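Local coordinates for protein alpha-galacturonidase (Bacillus subtilis, PDB 3FEF) that hydrolyses alpha-1,4-linked di-galacturonate, releasing galacturonate, as a homotetrameric family 4 glycosidase that uses NAD(+) and manganese, at residues 92-104 with 421-435. Residues are numbered along the deposited sequence; the frame is centred on the assembly and turned at random.
Sequences EVDVHLPERCGIY and VQIDRSDAEQLFNDM
Leu431 meets Pro98 with both of its methyls: CD1 lies 3.8 Å from Pro98 CA, and CD2 lies at the same distance from Pro98 CB. CD1 also reaches CG of Leu97, the two side chains running antiparallel alongside each other. Selenomethionine Met435 continues this apolar layer. Its chain bends only at the last torsion (chi3 79°), which turns the methyl CE back toward the helix 88-96, 3.3 Å from Asp94 O, while SE comes within 3.9 Å of Pro98 CG. Buried Leu431, Met435 and Pro98 thus form the tight part, with Ile117 and Phe415 of neighbouring helices packing against it. Toward the start of 421-435, Ile423 sets CD1 3.9 Å from Cys101 CB; the side chain of Ile103 crosses that of Ile423 at about a right angle, its CD1 touching the same methyl.

The solvent side is polar. Arg100, extended from CG to NE, passes over Leu431, with CD1 over one guanidinium face, and ends with NH2 facing Asp434. Its salt bridge to Asp434 OD2 is refined at 2.4 Å from NH2, too short to be trusted in detail; the second contact, from NH1, is weak (125° at the hydrogen). Guanidinium and carboxylate planes stand 87° apart, so this is no flat two-pronged pairing. A water in the guanidinium plane accepts from NH2 at 3.0 Å and donates to Asp427 O, linking Arg100 to the helix backbone.

The arrangement is an apolar helix packing flanked on its solvent side by a salt bridge: the chain's last helix, 425-435, lies against helix 88-96 and its following turns, part of the Rossmann-type region characteristic of family 4 glycosidases.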
# COMPACT_ATOMS: atom_id res chain seq x y z
N GLU A 92 2.82 -28.26 30.59
CA GLU A 92 1.70 -29.00 31.14
C GLU A 92 0.51 -28.05 31.39
O GLU A 92 -0.65 -28.39 31.15
CB GLU A 92 2.12 -29.69 32.43
CG GLU A 92 1.14 -30.74 32.96
CD GLU A 92 1.73 -31.56 34.12
OE1 GLU A 92 2.85 -32.10 33.96
OE2 GLU A 92 1.08 -31.65 35.19
N VAL A 93 0.82 -26.85 31.87
CA VAL A 93 -0.16 -25.79 31.98
C VAL A 93 -0.62 -25.29 30.59
O VAL A 93 -1.80 -25.34 30.29
CB VAL A 93 0.37 -24.62 32.82
CG1 VAL A 93 -0.67 -23.49 32.92
CG2 VAL A 93 0.77 -25.12 34.22
N ASP A 94 0.30 -24.85 29.74
CA ASP A 94 -0.08 -24.45 28.37
C ASP A 94 -1.08 -25.45 27.78
O ASP A 94 -2.16 -25.09 27.33
CB ASP A 94 1.14 -24.43 27.43
CG ASP A 94 2.21 -23.44 27.86
OD1 ASP A 94 1.93 -22.58 28.71
OD2 ASP A 94 3.34 -23.53 27.33
N VAL A 95 -0.70 -26.72 27.78
CA VAL A 95 -1.44 -27.73 27.03
C VAL A 95 -2.65 -28.32 27.75
O VAL A 95 -3.64 -28.62 27.11
CB VAL A 95 -0.48 -28.85 26.56
CG1 VAL A 95 -1.22 -29.87 25.71
CG2 VAL A 95 0.69 -28.23 25.77
N HIS A 96 -2.60 -28.48 29.07
CA HIS A 96 -3.67 -29.24 29.75
C HIS A 96 -4.67 -28.45 30.60
O HIS A 96 -5.85 -28.85 30.71
CB HIS A 96 -3.09 -30.42 30.55
CG HIS A 96 -2.47 -31.47 29.68
ND1 HIS A 96 -3.22 -32.32 28.89
CD2 HIS A 96 -1.17 -31.78 29.44
CE1 HIS A 96 -2.41 -33.12 28.22
NE2 HIS A 96 -1.16 -32.82 28.54
N LEU A 97 -4.25 -27.33 31.17
CA LEU A 97 -5.17 -26.56 32.00
C LEU A 97 -6.48 -26.17 31.28
O LEU A 97 -7.55 -26.24 31.84
CB LEU A 97 -4.48 -25.33 32.59
CG LEU A 97 -5.28 -24.65 33.71
CD1 LEU A 97 -5.64 -25.66 34.83
CD2 LEU A 97 -4.52 -23.46 34.28
N PRO A 98 -6.40 -25.75 30.02
CA PRO A 98 -7.67 -25.31 29.43
C PRO A 98 -8.74 -26.41 29.34
O PRO A 98 -9.89 -26.12 29.02
CB PRO A 98 -7.27 -24.85 28.03
CG PRO A 98 -5.82 -24.43 28.21
CD PRO A 98 -5.25 -25.46 29.14
N GLU A 99 -8.35 -27.65 29.59
CA GLU A 99 -9.28 -28.79 29.53
C GLU A 99 -10.34 -28.69 30.61
O GLU A 99 -11.43 -29.23 30.46
CB GLU A 99 -8.55 -30.13 29.64
CG GLU A 99 -7.51 -30.34 28.55
CD GLU A 99 -6.73 -31.65 28.67
OE1 GLU A 99 -6.92 -32.40 29.67
OE2 GLU A 99 -5.90 -31.92 27.77
N ARG A 100 -10.02 -28.00 31.70
CA ARG A 100 -11.00 -27.73 32.74
C ARG A 100 -12.14 -26.87 32.21
O ARG A 100 -13.22 -26.87 32.78
CB ARG A 100 -10.34 -27.01 33.89
CG ARG A 100 -10.36 -25.50 33.73
CD ARG A 100 -9.75 -24.89 34.95
NE ARG A 100 -9.69 -23.44 34.90
CZ ARG A 100 -8.88 -22.72 35.66
NH1 ARG A 100 -8.08 -23.33 36.52
NH2 ARG A 100 -8.88 -21.40 35.56
N CYS A 101 -11.88 -26.12 31.14
CA CYS A 101 -12.95 -25.34 30.49
C CYS A 101 -13.43 -25.99 29.21
O CYS A 101 -14.12 -25.36 28.42
CB CYS A 101 -12.47 -23.94 30.14
SG CYS A 101 -11.92 -23.00 31.56
N GLY A 102 -13.04 -27.24 28.98
CA GLY A 102 -13.51 -27.97 27.81
C GLY A 102 -12.70 -27.78 26.53
O GLY A 102 -13.12 -28.21 25.46
N ILE A 103 -11.54 -27.15 26.64
CA ILE A 103 -10.70 -26.89 25.49
C ILE A 103 -9.56 -27.89 25.38
O ILE A 103 -8.72 -27.97 26.28
CB ILE A 103 -10.08 -25.48 25.56
CG1 ILE A 103 -11.20 -24.42 25.53
CG2 ILE A 103 -9.06 -25.28 24.43
CD1 ILE A 103 -10.74 -23.03 25.84
N TYR A 104 -9.56 -28.67 24.30
CA TYR A 104 -8.47 -29.60 24.01
C TYR A 104 -7.52 -29.06 22.97
O TYR A 104 -7.92 -28.33 22.06
CB TYR A 104 -9.02 -30.96 23.60
CG TYR A 104 -9.69 -31.62 24.77
CD1 TYR A 104 -9.06 -32.63 25.47
CD2 TYR A 104 -10.92 -31.17 25.22
CE1 TYR A 104 -9.65 -33.21 26.57
CE2 TYR A 104 -11.52 -31.75 26.32
CZ TYR A 104 -10.88 -32.76 26.98
OH TYR A 104 -11.45 -33.34 28.07
N VAL A 421 -10.78 -20.67 21.78
CA VAL A 421 -11.30 -20.15 23.04
C VAL A 421 -12.76 -19.74 22.92
O VAL A 421 -13.08 -18.58 22.73
CB VAL A 421 -10.41 -19.01 23.57
CG1 VAL A 421 -10.93 -18.49 24.90
CG2 VAL A 421 -8.96 -19.51 23.70
N GLN A 422 -13.65 -20.72 23.04
CA GLN A 422 -15.09 -20.51 22.87
C GLN A 422 -15.84 -20.62 24.19
O GLN A 422 -16.84 -21.32 24.28
CB GLN A 422 -15.67 -21.53 21.89
CG GLN A 422 -15.32 -21.28 20.43
CD GLN A 422 -16.42 -21.74 19.50
OE1 GLN A 422 -16.43 -21.42 18.31
NE2 GLN A 422 -17.37 -22.50 20.05
N ILE A 423 -15.36 -19.93 25.21
CA ILE A 423 -15.94 -20.02 26.53
C ILE A 423 -16.34 -18.61 26.96
O ILE A 423 -15.94 -17.66 26.31
CB ILE A 423 -14.95 -20.63 27.53
CG1 ILE A 423 -13.66 -19.80 27.57
CG2 ILE A 423 -14.64 -22.09 27.15
CD1 ILE A 423 -12.55 -20.41 28.46
N ASP A 424 -17.13 -18.49 28.02
CA ASP A 424 -17.56 -17.19 28.50
C ASP A 424 -16.33 -16.39 28.80
O ASP A 424 -15.27 -16.95 29.05
CB ASP A 424 -18.41 -17.30 29.76
CG ASP A 424 -19.79 -17.83 29.48
OD1 ASP A 424 -20.11 -18.00 28.28
OD2 ASP A 424 -20.55 -18.07 30.45
N ARG A 425 -16.49 -15.07 28.81
CA ARG A 425 -15.36 -14.17 28.97
C ARG A 425 -14.74 -14.28 30.36
O ARG A 425 -13.51 -14.24 30.49
CB ARG A 425 -15.77 -12.73 28.65
CG ARG A 425 -14.60 -11.76 28.53
CD ARG A 425 -15.06 -10.37 28.04
NE ARG A 425 -15.60 -9.55 29.13
CZ ARG A 425 -16.11 -8.33 28.97
NH1 ARG A 425 -16.17 -7.78 27.76
NH2 ARG A 425 -16.56 -7.65 30.01
N SER A 426 -15.56 -14.41 31.40
CA SER A 426 -15.02 -14.54 32.75
C SER A 426 -14.32 -15.87 32.96
O SER A 426 -13.31 -15.93 33.67
CB SER A 426 -16.11 -14.36 33.81
OG SER A 426 -17.19 -15.23 33.56
N ASP A 427 -14.82 -16.93 32.36
CA ASP A 427 -14.09 -18.19 32.42
C ASP A 427 -12.74 -18.00 31.72
O ASP A 427 -11.71 -18.44 32.22
CB ASP A 427 -14.88 -19.31 31.74
CG ASP A 427 -16.22 -19.57 32.41
OD1 ASP A 427 -16.32 -19.34 33.64
OD2 ASP A 427 -17.17 -20.00 31.72
N ALA A 428 -12.74 -17.33 30.57
CA ALA A 428 -11.49 -17.15 29.83
C ALA A 428 -10.49 -16.29 30.61
O ALA A 428 -9.27 -16.55 30.61
CB ALA A 428 -11.75 -16.59 28.46
N GLU A 429 -10.99 -15.26 31.28
CA GLU A 429 -10.11 -14.37 32.03
C GLU A 429 -9.48 -15.13 33.17
O GLU A 429 -8.31 -14.96 33.48
CB GLU A 429 -10.88 -13.16 32.57
CG GLU A 429 -10.00 -12.06 33.13
CD GLU A 429 -10.74 -10.72 33.22
OE1 GLU A 429 -12.00 -10.72 33.36
OE2 GLU A 429 -10.06 -9.67 33.14
N GLN A 430 -10.27 -15.98 33.80
CA GLN A 430 -9.76 -16.77 34.91
C GLN A 430 -8.74 -17.80 34.40
O GLN A 430 -7.63 -17.92 34.93
CB GLN A 430 -10.92 -17.43 35.66
CG GLN A 430 -10.47 -18.17 36.91
CD GLN A 430 -9.99 -17.23 37.99
OE1 GLN A 430 -10.76 -16.40 38.48
NE2 GLN A 430 -8.72 -17.34 38.37
N LEU A 431 -9.11 -18.54 33.36
CA LEU A 431 -8.16 -19.44 32.70
C LEU A 431 -6.86 -18.70 32.33
O LEU A 431 -5.77 -19.14 32.68
CB LEU A 431 -8.79 -20.09 31.45
CG LEU A 431 -7.86 -20.98 30.61
CD1 LEU A 431 -7.32 -22.10 31.46
CD2 LEU A 431 -8.59 -21.53 29.41
N PHE A 432 -6.99 -17.57 31.64
CA PHE A 432 -5.82 -16.82 31.18
C PHE A 432 -4.89 -16.44 32.35
O PHE A 432 -3.70 -16.68 32.29
CB PHE A 432 -6.27 -15.58 30.40
CG PHE A 432 -5.14 -14.65 29.96
CD1 PHE A 432 -4.40 -14.92 28.83
CD2 PHE A 432 -4.89 -13.47 30.65
CE1 PHE A 432 -3.39 -14.04 28.40
CE2 PHE A 432 -3.88 -12.59 30.24
CZ PHE A 432 -3.14 -12.87 29.12
N ASN A 433 -5.45 -15.84 33.39
CA ASN A 433 -4.65 -15.48 34.57
C ASN A 433 -3.98 -16.68 35.25
O ASN A 433 -2.84 -16.58 35.69
CB ASN A 433 -5.51 -14.71 35.58
CG ASN A 433 -5.92 -13.34 35.06
OD1 ASN A 433 -5.24 -12.74 34.23
ND2 ASN A 433 -7.05 -12.84 35.56
N ASP A 434 -4.68 -17.80 35.32
CA ASP A 434 -4.11 -19.02 35.90
C ASP A 434 -2.90 -19.49 35.09
O ASP A 434 -1.91 -19.95 35.65
CB ASP A 434 -5.15 -20.12 35.99
CG ASP A 434 -6.17 -19.88 37.09
OD1 ASP A 434 -5.87 -19.06 37.98
OD2 ASP A 434 -7.27 -20.48 37.08
N MSE A 435 -2.99 -19.36 33.77
CA MSE A 435 -1.94 -19.82 32.87
C MSE A 435 -0.73 -18.90 32.91
O MSE A 435 0.40 -19.34 32.71
CB MSE A 435 -2.46 -19.96 31.43
CG MSE A 435 -3.46 -21.07 31.26
SE MSE A 435 -4.16 -21.18 29.46
CE MSE A 435 -2.66 -22.09 28.58
O HOH W 1 -11.30 -20.75 33.92